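Local coordinates for orotidine 5'-phosphate decarboxylase (Methanocaldococcus jannaschii, PDB 4LUI), which probably catalyses the decarboxylation of orotidine 5'-monophosphate to uridine 5'-monophosphate, the last step of de novo UMP synthesis, as a homodimeric TIM-barrel enzyme, at residues L26-L31 with K38-V43; D48-G53 with K66-L71; M134-P137 with F142-P145. All blocks are in the same frame, centred on the assembly; numbering follows the deposited sequence.

Contact 1: residues L26-L31 with K38-V43; sequences LALDVL and KIVEDV
Leu-28 and Ile-39 lie alongside each other, their side chains running in opposite directions, so that CD1 of Leu-28 passes over both branches of the isoleucine: it sits 3.9 Å from Ile-39 CG2 and 4.1 Å from Ile-39 CD1. The other leucine branch turns to the next residue of the helix and meets it crosswise, Leu-28 CD2 lying 3.5 Å from Val-40 CG2. Leu-26 comes in at about a right angle to both of its partners. Its CG stands opposite the backbone N (chi1 172°), which carries CD2 outward to a point 3.9 Å from Ile-39 CG2 and the same distance from Val-43 CG2. This is strand-to-helix packing within the first beta-alpha-beta unit of the TIM barrel, where helix 33-43 lies against the outer side of strand 23-27 and of the loop that follows it. Leu-28 and Asp-29 are each the centre of an inverse gamma turn. Farther along, Val-30 and Ile-39 slide past each other in opposite directions, with CG1 of the valine 4.1 Å from CD1 of the isoleucine. Tyr-215 of helix 212-215 touches both of these side chains.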
loop_
_atom_site.group_PDB
_atom_site.type_symbol
_atom_site.label_atom_id
_atom_site.label_comp_id
_atom_site.label_asym_id
_atom_site.label_seq_id
_atom_site.Cartn_x
_atom_site.Cartn_y
_atom_site.Cartn_z
ATOM N N LEU B 26 1.237 -18.342 -7.103
ATOM C CA LEU B 26 2.238 -18.396 -6.044
ATOM C C LEU B 26 2.395 -17.033 -5.384
ATOM O O LEU B 26 2.675 -16.050 -6.079
ATOM C CB LEU B 26 3.599 -18.853 -6.619
ATOM C CG LEU B 26 4.799 -18.764 -5.657
ATOM C CD1 LEU B 26 4.584 -19.662 -4.442
ATOM C CD2 LEU B 26 6.115 -19.107 -6.367
ATOM N N ALA B 27 2.221 -16.973 -4.062
ATOM C CA ALA B 27 2.539 -15.758 -3.315
ATOM C C ALA B 27 4.026 -15.807 -2.986
ATOM O O ALA B 27 4.449 -16.525 -2.074
ATOM C CB ALA B 27 1.680 -15.639 -2.028
ATOM N N LEU B 28 4.825 -15.060 -3.741
ATOM C CA LEU B 28 6.275 -15.199 -3.676
ATOM C C LEU B 28 6.821 -14.259 -2.619
ATOM O O LEU B 28 7.501 -13.280 -2.922
ATOM C CB LEU B 28 6.893 -14.895 -5.039
ATOM C CG LEU B 28 8.404 -15.109 -5.169
ATOM C CD1 LEU B 28 8.776 -16.529 -4.786
ATOM C CD2 LEU B 28 8.846 -14.800 -6.584
ATOM N N ASP B 29 6.520 -14.567 -1.366
ATOM C CA ASP B 29 6.814 -13.649 -0.273
ATOM C C ASP B 29 8.169 -13.957 0.363
ATOM O O ASP B 29 8.259 -14.413 1.506
ATOM C CB ASP B 29 5.684 -13.691 0.750
ATOM C CG ASP B 29 4.367 -13.215 0.172
ATOM O OD1 ASP B 29 4.392 -12.344 -0.727
ATOM O OD2 ASP B 29 3.313 -13.722 0.605
ATOM N N VAL B 30 9.225 -13.734 -0.411
ATOM C CA VAL B 30 10.586 -13.815 0.100
ATOM C C VAL B 30 11.184 -12.412 0.012
ATOM O O VAL B 30 10.647 -11.554 -0.674
ATOM C CB VAL B 30 11.432 -14.835 -0.679
ATOM C CG1 VAL B 30 10.840 -16.223 -0.520
ATOM C CG2 VAL B 30 11.505 -14.452 -2.151
ATOM N N LEU B 31 12.260 -12.164 0.745
ATOM C CA LEU B 31 12.866 -10.837 0.752
ATOM C C LEU B 31 14.044 -10.735 -0.196
ATOM O O LEU B 31 14.358 -9.657 -0.696
ATOM C CB LEU B 31 13.340 -10.491 2.156
ATOM C CG LEU B 31 12.284 -10.413 3.256
ATOM C CD1 LEU B 31 12.970 -10.153 4.582
ATOM C CD2 LEU B 31 11.275 -9.315 2.960
ATOM N N LYS B 38 15.376 -17.900 -8.002
ATOM C CA LYS B 38 15.583 -19.341 -7.969
ATOM C C LYS B 38 14.242 -20.066 -7.941
ATOM O O LYS B 38 14.023 -21.029 -8.672
ATOM C CB LYS B 38 16.415 -19.757 -6.754
ATOM C CG LYS B 38 16.629 -21.263 -6.687
ATOM C CD LYS B 38 17.308 -21.713 -5.388
ATOM C CE LYS B 38 18.770 -21.289 -5.328
ATOM N NZ LYS B 38 19.564 -21.814 -6.475
ATOM N N ILE B 39 13.339 -19.579 -7.105
ATOM C CA ILE B 39 12.042 -20.217 -6.946
ATOM C C ILE B 39 11.211 -20.115 -8.216
ATOM O O ILE B 39 10.608 -21.101 -8.652
ATOM C CB ILE B 39 11.280 -19.621 -5.772
ATOM C CG1 ILE B 39 11.991 -19.987 -4.462
ATOM C CG2 ILE B 39 9.832 -20.108 -5.766
ATOM C CD1 ILE B 39 11.595 -19.099 -3.297
ATOM N N VAL B 40 11.180 -18.923 -8.804
ATOM C CA VAL B 40 10.435 -18.720 -10.048
ATOM C C VAL B 40 10.870 -19.695 -11.142
ATOM O O VAL B 40 10.031 -20.343 -11.775
ATOM C CB VAL B 40 10.556 -17.266 -10.557
ATOM C CG1 VAL B 40 9.989 -17.150 -11.967
ATOM C CG2 VAL B 40 9.834 -16.312 -9.621
ATOM N N GLU B 41 12.178 -19.808 -11.356
ATOM C CA GLU B 41 12.703 -20.731 -12.353
ATOM C C GLU B 41 12.268 -22.159 -12.053
ATOM O O GLU B 41 11.965 -22.939 -12.962
ATOM C CB GLU B 41 14.234 -20.644 -12.404
ATOM C CG GLU B 41 14.901 -21.716 -13.266
ATOM C CD GLU B 41 14.807 -21.422 -14.751
ATOM O OE1 GLU B 41 14.266 -20.355 -15.119
ATOM O OE2 GLU B 41 15.284 -22.257 -15.552
ATOM N N ASP B 42 12.225 -22.495 -10.768
ATOM C CA ASP B 42 11.957 -23.865 -10.342
ATOM C C ASP B 42 10.476 -24.246 -10.496
ATOM O O ASP B 42 10.169 -25.401 -10.829
ATOM C CB ASP B 42 12.412 -24.063 -8.887
ATOM C CG ASP B 42 12.929 -25.473 -8.614
ATOM O OD1 ASP B 42 13.547 -26.071 -9.522
ATOM O OD2 ASP B 42 12.723 -25.985 -7.490
ATOM N N VAL B 43 9.573 -23.284 -10.278
ATOM C CA VAL B 43 8.129 -23.580 -10.246
ATOM C C VAL B 43 7.356 -23.194 -11.511
ATOM O O VAL B 43 6.164 -23.474 -11.609
ATOM C CB VAL B 43 7.431 -22.902 -9.054
ATOM C CG1 VAL B 43 8.194 -23.191 -7.759
ATOM C CG2 VAL B 43 7.308 -21.398 -9.300
#

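Contact 2: residues D48-G53 with K66-L71; sequences DAIKVG and KEIKKL
Ile-68 sets its two branches by a chi1 of -75°: CG1, carrying CD1, stands opposite the carbonyl carbon, while CG2 stands opposite the backbone N. An extended chi2 of 173° then pushes CD1 out to the full length of the side chain, toward Val-52. On the strand, Val-52 has the matching rotation, with CG1 opposite its own carbonyl carbon and held out at the helix. The two side chains therefore reach for each other tip to tip, Val-52 CG1 lying 3.8 Å from Ile-68 CD1. The second branch of Ile-68 serves Ile-50, two residues earlier on the strand. Those two isoleucines cross obliquely, and Ile-50 CD1 comes to 4.1 Å from Ile-68 CG2, a looser touch than the first. A single helix residue thus spans two strand residues whose side chains point the same way, out from the TIM barrel, while Lys-51 between them faces the interior. Helix 63-72 packs here on strand 49-53, the second strand of the barrel. Lys-51 is predicted to bind substrate, and its NZ forms a salt bridge with Asp-79, another predicted substrate-binding residue, at the neighbouring strand 75-82. Around the apolar contact, Leu-28 touches both isoleucines, and Val-76 adds to the packing on Ile-68. On the outer side of the helix Lys-70 NZ forms a salt bridge with Glu-67 OE2 at 2.6 Å; the amine approaches the syn side of the carboxylate, 24° out of its plane.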
loop_
_atom_site.group_PDB
_atom_site.type_symbol
_atom_site.label_atom_id
_atom_site.label_comp_id
_atom_site.label_asym_id
_atom_site.label_seq_id
_atom_site.Cartn_x
_atom_site.Cartn_y
_atom_site.Cartn_z
ATOM N N ASP B 48 0.479 -20.799 -12.435
ATOM C CA ASP B 48 -0.144 -20.055 -13.522
ATOM C C ASP B 48 0.110 -18.561 -13.363
ATOM O O ASP B 48 0.039 -17.806 -14.336
ATOM C CB ASP B 48 -1.647 -20.327 -13.559
ATOM C CG ASP B 48 -1.947 -21.778 -13.825
ATOM O OD1 ASP B 48 -1.650 -22.241 -14.952
ATOM O OD2 ASP B 48 -2.451 -22.465 -12.915
ATOM N N ALA B 49 0.406 -18.145 -12.137
ATOM C CA ALA B 49 0.653 -16.734 -11.848
ATOM C C ALA B 49 1.608 -16.582 -10.679
ATOM O O ALA B 49 1.712 -17.468 -9.835
ATOM C CB ALA B 49 -0.661 -16.001 -11.548
ATOM N N ILE B 50 2.298 -15.449 -10.634
ATOM C CA ILE B 50 3.188 -15.137 -9.521
ATOM C C ILE B 50 2.776 -13.794 -8.939
ATOM O O ILE B 50 2.635 -12.819 -9.684
ATOM C CB ILE B 50 4.657 -15.077 -9.978
ATOM C CG1 ILE B 50 5.086 -16.441 -10.546
ATOM C CG2 ILE B 50 5.565 -14.671 -8.808
ATOM C CD1 ILE B 50 6.445 -16.449 -11.175
ATOM N N LYS B 51 2.563 -13.752 -7.624
ATOM C CA LYS B 51 2.166 -12.527 -6.928
ATOM C C LYS B 51 3.340 -12.023 -6.090
ATOM O O LYS B 51 3.899 -12.764 -5.268
ATOM C CB LYS B 51 0.935 -12.802 -6.042
ATOM C CG LYS B 51 0.335 -11.572 -5.348
ATOM C CD LYS B 51 -0.965 -11.892 -4.579
ATOM C CE LYS B 51 -0.707 -12.664 -3.282
ATOM N NZ LYS B 51 0.026 -11.858 -2.261
ATOM N N VAL B 52 3.717 -10.768 -6.306
ATOM C CA VAL B 52 4.827 -10.177 -5.576
ATOM C C VAL B 52 4.333 -8.978 -4.786
ATOM O O VAL B 52 3.419 -8.263 -5.223
ATOM C CB VAL B 52 5.984 -9.757 -6.500
ATOM C CG1 VAL B 52 6.621 -10.988 -7.167
ATOM C CG2 VAL B 52 5.517 -8.750 -7.529
ATOM N N GLY B 53 4.924 -8.763 -3.620
ATOM C CA GLY B 53 4.506 -7.652 -2.782
ATOM C C GLY B 53 5.616 -6.661 -2.525
ATOM O O GLY B 53 6.738 -6.821 -2.998
ATOM N N LYS B 66 10.577 -7.084 -13.628
ATOM C CA LYS B 66 11.120 -7.243 -14.982
ATOM C C LYS B 66 11.867 -8.564 -15.112
ATOM O O LYS B 66 11.675 -9.303 -16.075
ATOM C CB LYS B 66 12.061 -6.080 -15.326
ATOM C CG LYS B 66 12.745 -6.195 -16.697
ATOM C CD LYS B 66 13.612 -4.968 -17.037
ATOM C CE LYS B 66 14.854 -4.868 -16.152
ATOM N NZ LYS B 66 15.837 -3.840 -16.637
ATOM N N GLU B 67 12.707 -8.860 -14.124
ATOM C CA GLU B 67 13.552 -10.053 -14.176
ATOM C C GLU B 67 12.717 -11.316 -14.052
ATOM O O GLU B 67 12.998 -12.316 -14.706
ATOM C CB GLU B 67 14.608 -10.027 -13.072
ATOM C CG GLU B 67 15.685 -8.984 -13.258
ATOM C CD GLU B 67 16.491 -9.192 -14.529
ATOM O OE1 GLU B 67 16.891 -10.344 -14.803
ATOM O OE2 GLU B 67 16.717 -8.200 -15.255
ATOM N N ILE B 68 11.705 -11.265 -13.190
ATOM C CA ILE B 68 10.783 -12.381 -13.011
ATOM C C ILE B 68 10.083 -12.653 -14.343
ATOM O O ILE B 68 9.826 -13.809 -14.695
ATOM C CB ILE B 68 9.772 -12.120 -11.853
ATOM C CG1 ILE B 68 10.468 -12.292 -10.502
ATOM C CG2 ILE B 68 8.583 -13.069 -11.935
ATOM C CD1 ILE B 68 9.632 -11.896 -9.299
ATOM N N LYS B 69 9.834 -11.584 -15.101
ATOM C CA LYS B 69 9.223 -11.697 -16.424
ATOM C C LYS B 69 10.167 -12.230 -17.506
ATOM O O LYS B 69 9.721 -12.888 -18.447
ATOM C CB LYS B 69 8.606 -10.366 -16.865
ATOM C CG LYS B 69 7.312 -10.026 -16.155
ATOM C CD LYS B 69 6.200 -11.001 -16.522
ATOM C CE LYS B 69 5.704 -10.786 -17.938
ATOM N NZ LYS B 69 4.425 -11.510 -18.199
ATOM N N LYS B 70 11.463 -11.961 -17.387
ATOM C CA LYS B 70 12.413 -12.529 -18.339
ATOM C C LYS B 70 12.458 -14.048 -18.173
ATOM O O LYS B 70 12.978 -14.754 -19.038
ATOM C CB LYS B 70 13.821 -11.956 -18.133
ATOM C CG LYS B 70 14.026 -10.499 -18.547
ATOM C CD LYS B 70 15.492 -10.095 -18.368
ATOM C CE LYS B 70 15.692 -8.585 -18.467
ATOM N NZ LYS B 70 17.000 -8.135 -17.883
ATOM N N LEU B 71 11.892 -14.543 -17.072
ATOM C CA LEU B 71 12.151 -15.902 -16.604
ATOM C C LEU B 71 11.042 -16.934 -16.824
ATOM O O LEU B 71 11.324 -18.046 -17.255
ATOM C CB LEU B 71 12.509 -15.874 -15.115
ATOM C CG LEU B 71 13.778 -16.588 -14.660
ATOM C CD1 LEU B 71 14.997 -16.022 -15.374
ATOM C CD2 LEU B 71 13.934 -16.467 -13.157
#

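Contact 3: residues M134-P137 with F142-P145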
loop_
_atom_site.group_PDB
_atom_site.type_symbol
_atom_site.label_atom_id
_atom_site.label_comp_id
_atom_site.label_asym_id
_atom_site.label_seq_id
_atom_site.Cartn_x
_atom_site.Cartn_y
_atom_site.Cartn_z
ATOM N N MET B 134 -10.833 -9.085 3.786
ATOM C CA MET B 134 -9.561 -9.526 4.343
ATOM C C MET B 134 -9.816 -10.390 5.571
ATOM O O MET B 134 -10.904 -10.342 6.158
ATOM C CB MET B 134 -8.683 -8.320 4.686
ATOM C CG MET B 134 -8.251 -7.533 3.443
ATOM S SD MET B 134 -7.165 -6.166 3.878
ATOM C CE MET B 134 -5.640 -7.054 4.219
ATOM N N SER B 135 -8.827 -11.183 5.963
ATOM C CA SER B 135 -9.072 -12.208 6.977
ATOM C C SER B 135 -8.298 -12.025 8.274
ATOM O O SER B 135 -8.417 -12.844 9.184
ATOM C CB SER B 135 -8.794 -13.599 6.403
ATOM O OG SER B 135 -7.437 -13.716 6.046
ATOM N N HIS B 136 -7.505 -10.967 8.375
ATOM C CA HIS B 136 -6.833 -10.695 9.648
ATOM C C HIS B 136 -7.848 -10.162 10.674
ATOM O O HIS B 136 -8.884 -9.608 10.297
ATOM C CB HIS B 136 -5.666 -9.718 9.462
ATOM C CG HIS B 136 -6.091 -8.368 8.984
ATOM N ND1 HIS B 136 -6.647 -8.167 7.740
ATOM C CD2 HIS B 136 -6.063 -7.157 9.588
ATOM C CE1 HIS B 136 -6.938 -6.886 7.594
ATOM N NE2 HIS B 136 -6.603 -6.252 8.705
ATOM N N PRO B 137 -7.572 -10.341 11.974
ATOM C CA PRO B 137 -8.534 -9.925 13.002
ATOM C C PRO B 137 -9.003 -8.466 12.890
ATOM O O PRO B 137 -10.184 -8.189 13.113
ATOM C CB PRO B 137 -7.758 -10.152 14.307
ATOM C CG PRO B 137 -6.906 -11.341 13.984
ATOM C CD PRO B 137 -6.477 -11.143 12.550
ATOM N N PHE B 142 -13.668 -2.136 10.487
ATOM C CA PHE B 142 -14.131 -1.213 9.445
ATOM C C PHE B 142 -14.274 -1.857 8.072
ATOM O O PHE B 142 -15.163 -1.486 7.311
ATOM C CB PHE B 142 -13.164 -0.031 9.318
ATOM C CG PHE B 142 -12.939 0.707 10.602
ATOM C CD1 PHE B 142 -13.984 1.335 11.256
ATOM C CD2 PHE B 142 -11.670 0.763 11.155
ATOM C CE1 PHE B 142 -13.767 2.012 12.439
ATOM C CE2 PHE B 142 -11.451 1.434 12.333
ATOM C CZ PHE B 142 -12.496 2.059 12.974
ATOM N N LEU B 143 -13.374 -2.781 7.729
ATOM C CA LEU B 143 -13.420 -3.419 6.413
ATOM C C LEU B 143 -14.582 -4.393 6.286
ATOM O O LEU B 143 -15.356 -4.332 5.329
ATOM C CB LEU B 143 -12.109 -4.160 6.122
ATOM C CG LEU B 143 -11.004 -3.323 5.486
ATOM C CD1 LEU B 143 -9.711 -4.128 5.487
ATOM C CD2 LEU B 143 -11.404 -2.928 4.063
ATOM N N GLN B 144 -14.695 -5.321 7.230
ATOM C CA GLN B 144 -15.723 -6.354 7.098
ATOM C C GLN B 144 -17.170 -5.815 6.993
ATOM O O GLN B 144 -17.947 -6.321 6.177
ATOM C CB GLN B 144 -15.593 -7.413 8.203
ATOM C CG GLN B 144 -16.373 -8.702 7.914
ATOM C CD GLN B 144 -15.767 -9.505 6.776
ATOM O OE1 GLN B 144 -14.564 -9.417 6.509
ATOM N NE2 GLN B 144 -16.594 -10.308 6.112
ATOM N N PRO B 145 -17.538 -4.783 7.787
ATOM C CA PRO B 145 -18.908 -4.269 7.647
ATOM C C PRO B 145 -19.273 -3.817 6.229
ATOM O O PRO B 145 -20.472 -3.806 5.904
ATOM C CB PRO B 145 -18.923 -3.058 8.587
ATOM C CG PRO B 145 -17.911 -3.402 9.646
ATOM C CD PRO B 145 -16.821 -4.114 8.895
HETATM O O HOH W 1 -12.701 -7.634 5.391
HETATM O O HOH W 2 -12.962 -12.106 6.904
#
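The two loop segments run closest at Met-134 and Gln-144, whose CA atoms lie 7.5 Å apart, and the second enters a short 3-10 segment at Gln-144. Here the Met-134 side chain lies at a slant across that of Leu-143, its sulfur SD resting 3.6 Å from Leu-143 CD1. The methionine is extended from CB to SD and then bends at chi3, 75°, which swings CE aside and makes the sulfur the atom that meets Leu-143. The same methyl lies at the edge of the His-136 ring, near its plane, with CE1 of the histidine 4.4 Å from Leu-143 CD1. The ring is anchored by its NE2, which hydrogen-bonds the carbonyl of Val-109 of the second subunit. The polar side of the contact runs through water. Water 1 accepts from Met-134 N at 2.9 Å and lies 2.8 Å from Gln-144 OE1, to which it can donate. Water 2 donates to Met-134 O at 2.8 Å and more distantly to Gln-144 OE1, so both waters bridge one backbone residue to one amide oxygen. The NE2 of that amide is bonded to Glu-133, which helps fix its rotation. All this belongs to the long loop between strand 127-131 and helix 147-157 of the TIM barrel, which carries Ser-135, predicted to bind substrate, and adjoins the dimer interface, Met-134 also packing on Ile-85 of the second subunit.

How the contacts relate
Contacts 1 and 2 are neighbours in one stretch of the barrel wall, their centres 8 Å apart. Strands 23-27 and 49-53 pair directly, through probable hydrogen bonds from Lys-51 N to Leu-26 O (2.8 Å) and from Leu-26 N to Ala-49 O (2.9 Å). Outside them Val-40 CG1 packs on Ile-50 CD1 at 3.7 Å, joining the two apolar layers. Contact 3 lies far off, its centre about 28 Å from each of the others and on the opposite side of the chain's centre from contact 2. All three nonetheless hold predicted substrate-binding residues: Asp-29, Lys-51 and Ser-135, and the Met-134 side chain comes within about 4 Å of that of Lys-81, the predicted proton donor.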